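Local coordinates for ornithine aminotransferase (PDB 3LG0), which transfers the delta-amino group of ornithine to 2-oxoglutarate with pyridoxal 5'-phosphate as cofactor, giving glutamate semialdehyde and glutamate, at residues 31-36 with 43-48. Sequence-based numbering, arbitrary orientation.
Sequences VLKRGK and IEDRRY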
ATOM      1  N   VAL A  31      23.790  -1.838  -6.509  1.00 34.83           N
ATOM      2  CA  VAL A  31      23.240  -2.339  -5.250  1.00 29.46           C
ATOM      3  C   VAL A  31      23.508  -1.363  -4.101  1.00 33.27           C
ATOM      4  O   VAL A  31      24.630  -1.262  -3.613  1.00 23.11           O
ATOM      5  CB  VAL A  31      23.848  -3.719  -4.883  1.00 30.19           C
ATOM      6  CG1 VAL A  31      23.216  -4.259  -3.626  1.00 28.75           C
ATOM      7  CG2 VAL A  31      23.643  -4.697  -6.017  1.00 26.50           C
ATOM      8  N   LEU A  32      22.471  -0.654  -3.670  1.00 27.65           N
ATOM      9  CA  LEU A  32      22.610   0.365  -2.643  1.00 24.48           C
ATOM     10  C   LEU A  32      22.446  -0.206  -1.238  1.00 35.05           C
ATOM     11  O   LEU A  32      21.696  -1.159  -1.018  1.00 29.90           O
ATOM     12  CB  LEU A  32      21.591   1.487  -2.869  1.00 27.14           C
ATOM     13  CG  LEU A  32      21.562   2.000  -4.307  1.00 32.77           C
ATOM     14  CD1 LEU A  32      20.530   3.112  -4.459  1.00 23.79           C
ATOM     15  CD2 LEU A  32      22.982   2.438  -4.795  1.00 23.69           C
ATOM     16  N   LYS A  33      23.173   0.372  -0.290  1.00 32.80           N
ATOM     17  CA  LYS A  33      23.112  -0.081   1.090  1.00 26.16           C
ATOM     18  C   LYS A  33      22.958   1.113   1.986  1.00 26.39           C
ATOM     19  O   LYS A  33      22.598   0.971   3.153  1.00 35.25           O
ATOM     20  CB  LYS A  33      24.369  -0.849   1.484  1.00 33.76           C
ATOM     21  CG  LYS A  33      25.635   0.009   1.566  1.00 37.96           C
ATOM     22  CD  LYS A  33      26.850  -0.864   1.882  1.00 48.86           C
ATOM     23  CE  LYS A  33      28.100  -0.038   2.161  1.00 50.92           C
ATOM     24  NZ  LYS A  33      29.287  -0.911   2.384  1.00 55.01           N
ATOM     25  N   ARG A  34      23.235   2.295   1.446  1.00 26.29           N
ATOM     26  CA  ARG A  34      23.101   3.522   2.224  1.00 29.19           C
ATOM     27  C   ARG A  34      22.705   4.736   1.391  1.00 28.14           C
ATOM     28  O   ARG A  34      23.127   4.901   0.248  1.00 28.91           O
ATOM     29  CB  ARG A  34      24.374   3.827   3.011  1.00 31.38           C
ATOM     30  CG  ARG A  34      24.298   5.136   3.792  1.00 32.84           C
ATOM     31  CD  ARG A  34      25.548   5.377   4.613  1.00 45.26           C
ATOM     32  NE  ARG A  34      25.714   4.344   5.628  1.00 56.48           N
ATOM     33  CZ  ARG A  34      25.210   4.411   6.856  1.00 54.24           C
ATOM     34  NH1 ARG A  34      24.511   5.474   7.236  1.00 48.54           N
ATOM     35  NH2 ARG A  34      25.419   3.414   7.707  1.00 54.91           N
ATOM     36  N   GLY A  35      21.875   5.592   1.975  1.00 27.68           N
ATOM     37  CA  GLY A  35      21.569   6.859   1.350  1.00 29.89           C
ATOM     38  C   GLY A  35      21.613   7.952   2.389  1.00 27.26           C
ATOM     39  O   GLY A  35      21.331   7.707   3.560  1.00 23.29           O
ATOM     40  N   LYS A  36      21.975   9.156   1.963  1.00 29.42           N
ATOM     41  CA  LYS A  36      21.989  10.309   2.858  1.00 29.82           C
ATOM     42  C   LYS A  36      21.950  11.578   2.024  1.00 31.15           C
ATOM     43  O   LYS A  36      22.808  11.801   1.162  1.00 28.66           O
ATOM     44  CB  LYS A  36      23.211  10.267   3.785  1.00 32.51           C
ATOM     45  CG  LYS A  36      23.406  11.519   4.629  1.00 48.32           C
ATOM     46  CD  LYS A  36      22.151  11.889   5.418  1.00 57.65           C
ATOM     47  CE  LYS A  36      22.346  13.213   6.150  1.00 67.96           C
ATOM     48  NZ  LYS A  36      21.066  13.874   6.531  1.00 63.01           N
ATOM     49  N   ILE A  43      27.602  -1.405  -2.488  1.00 27.98           N
ATOM     50  CA  ILE A  43      28.255  -2.426  -1.689  1.00 37.78           C
ATOM     51  C   ILE A  43      29.762  -2.177  -1.603  1.00 47.67           C
ATOM     52  O   ILE A  43      30.376  -2.417  -0.563  1.00 41.79           O
ATOM     53  CB  ILE A  43      27.996  -3.842  -2.272  1.00 35.92           C
ATOM     54  CG1 ILE A  43      26.498  -4.159  -2.287  1.00 36.99           C
ATOM     55  CG2 ILE A  43      28.746  -4.890  -1.471  1.00 34.52           C
ATOM     56  CD1 ILE A  43      25.804  -3.881  -0.990  1.00 28.95           C
ATOM     57  N   GLU A  44      30.343  -1.697  -2.703  1.00 43.74           N
ATOM     58  CA  GLU A  44      31.775  -1.430  -2.782  1.00 42.70           C
ATOM     59  C   GLU A  44      32.107  -0.015  -2.328  1.00 38.63           C
ATOM     60  O   GLU A  44      33.162   0.509  -2.648  1.00 48.22           O
ATOM     61  CB  GLU A  44      32.274  -1.642  -4.216  1.00 44.75           C
ATOM     62  CG  GLU A  44      32.276  -3.099  -4.667  1.00 47.51           C
ATOM     63  CD  GLU A  44      30.875  -3.626  -4.961  1.00 50.50           C
ATOM     64  OE1 GLU A  44      30.051  -2.833  -5.465  1.00 42.44           O
ATOM     65  OE2 GLU A  44      30.604  -4.826  -4.694  1.00 39.09           O
ATOM     66  N   ASP A  45      31.181   0.602  -1.608  1.00 35.21           N
ATOM     67  CA  ASP A  45      31.346   1.963  -1.110  1.00 38.50           C
ATOM     68  C   ASP A  45      31.510   3.088  -2.157  1.00 36.89           C
ATOM     69  O   ASP A  45      31.917   4.191  -1.805  1.00 41.35           O
ATOM     70  CB  ASP A  45      32.480   2.003  -0.085  1.00 39.43           C
ATOM     71  CG  ASP A  45      32.176   1.170   1.146  1.00 53.16           C
ATOM     72  OD1 ASP A  45      31.140   1.434   1.797  1.00 52.04           O
ATOM     73  OD2 ASP A  45      32.963   0.251   1.468  1.00 58.38           O
ATOM     74  N   ARG A  46      31.195   2.826  -3.424  1.00 34.79           N
ATOM     75  CA  ARG A  46      31.121   3.909  -4.406  1.00 32.56           C
ATOM     76  C   ARG A  46      29.902   4.796  -4.101  1.00 44.50           C
ATOM     77  O   ARG A  46      28.850   4.313  -3.651  1.00 33.98           O
ATOM     78  CB  ARG A  46      31.009   3.371  -5.832  1.00 39.87           C
ATOM     79  CG  ARG A  46      32.030   2.320  -6.219  1.00 48.04           C
ATOM     80  CD  ARG A  46      31.741   1.786  -7.607  1.00 52.95           C
ATOM     81  NE  ARG A  46      32.428   0.525  -7.889  1.00 74.74           N
ATOM     82  CZ  ARG A  46      31.855  -0.679  -7.853  1.00 81.05           C
ATOM     83  NH1 ARG A  46      30.568  -0.814  -7.542  1.00 47.66           N
ATOM     84  NH2 ARG A  46      32.575  -1.756  -8.133  1.00 87.82           N
ATOM     85  N   ARG A  47      30.044   6.094  -4.348  1.00 34.80           N
ATOM     86  CA  ARG A  47      28.990   7.043  -4.060  1.00 36.27           C
ATOM     87  C   ARG A  47      28.383   7.576  -5.349  1.00 38.95           C
ATOM     88  O   ARG A  47      29.092   7.812  -6.328  1.00 31.62           O
ATOM     89  CB  ARG A  47      29.539   8.199  -3.236  1.00 41.11           C
ATOM     90  CG  ARG A  47      28.505   9.278  -2.943  1.00 44.88           C
ATOM     91  CD  ARG A  47      29.130  10.468  -2.227  1.00 42.00           C
ATOM     92  NE  ARG A  47      29.798  11.362  -3.162  1.00 45.12           N
ATOM     93  CZ  ARG A  47      30.397  12.495  -2.806  1.00 51.66           C
ATOM     94  NH1 ARG A  47      30.414  12.866  -1.532  1.00 51.34           N
ATOM     95  NH2 ARG A  47      30.982  13.257  -3.726  1.00 44.60           N
ATOM     96  N   TYR A  48      27.068   7.749  -5.357  1.00 39.23           N
ATOM     97  CA  TYR A  48      26.386   8.267  -6.541  1.00 32.24           C
ATOM     98  C   TYR A  48      25.395   9.364  -6.169  1.00 31.08           C
ATOM     99  O   TYR A  48      24.796   9.355  -5.088  1.00 31.84           O
ATOM    100  CB  TYR A  48      25.622   7.154  -7.271  1.00 28.09           C
ATOM    101  CG  TYR A  48      26.382   5.872  -7.524  1.00 31.72           C
ATOM    102  CD1 TYR A  48      26.547   4.927  -6.513  1.00 35.92           C
ATOM    103  CD2 TYR A  48      26.900   5.583  -8.779  1.00 33.67           C
ATOM    104  CE1 TYR A  48      27.228   3.740  -6.742  1.00 31.84           C
ATOM    105  CE2 TYR A  48      27.586   4.401  -9.015  1.00 29.38           C
ATOM    106  CZ  TYR A  48      27.742   3.485  -7.993  1.00 33.09           C
ATOM    107  OH  TYR A  48      28.404   2.299  -8.205  1.00 36.94           O
TER
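Lys33 reaches across to the turn at 43-46, just before strand 47-50, and meets Asp45 there in a salt bridge, Lys33 NZ lying 3.0 Å from OD1 of the aspartate. The ammonium comes in from above the carboxylate plane, 44° out of it, and leans on the one oxygen. CG of Lys33 is set between its backbone N and carbonyl carbon (chi1 69°), and the fully extended chain beyond it carries NZ past the backbone of Ile43. There Lys33 NZ also makes a weak hydrogen bond to Ile43 O at 3.5 Å, tying together two points of the turn. Next to the charged pair the contact is mainly apolar: CG1 of Val31 packs against CG1 of Ile43 at 3.5 Å, and CD1 of Ile43 extends the same patch toward CB of Lys33. A weak, bent backbone bond, Ile43 N to Val31 O (3.2 Å, 124°), joins the two segments beside it. Within the turn, Glu44 OE1 forms a salt bridge with Arg46 NH1 at 2.9 Å, and Asp42 gives the same nitrogen a second carboxylate. Strands 31-36, 39-42 and 47-50 form an antiparallel meander; a classic beta bulge sets Lys33 and Arg34 together opposite Tyr41 of the middle strand. Tyr13 of helix 10-20 touches both Val31 and Ile43, while Val31 and Leu32 pair in parallel with a strand of the second subunit, carrying the sheet across the dimer interface.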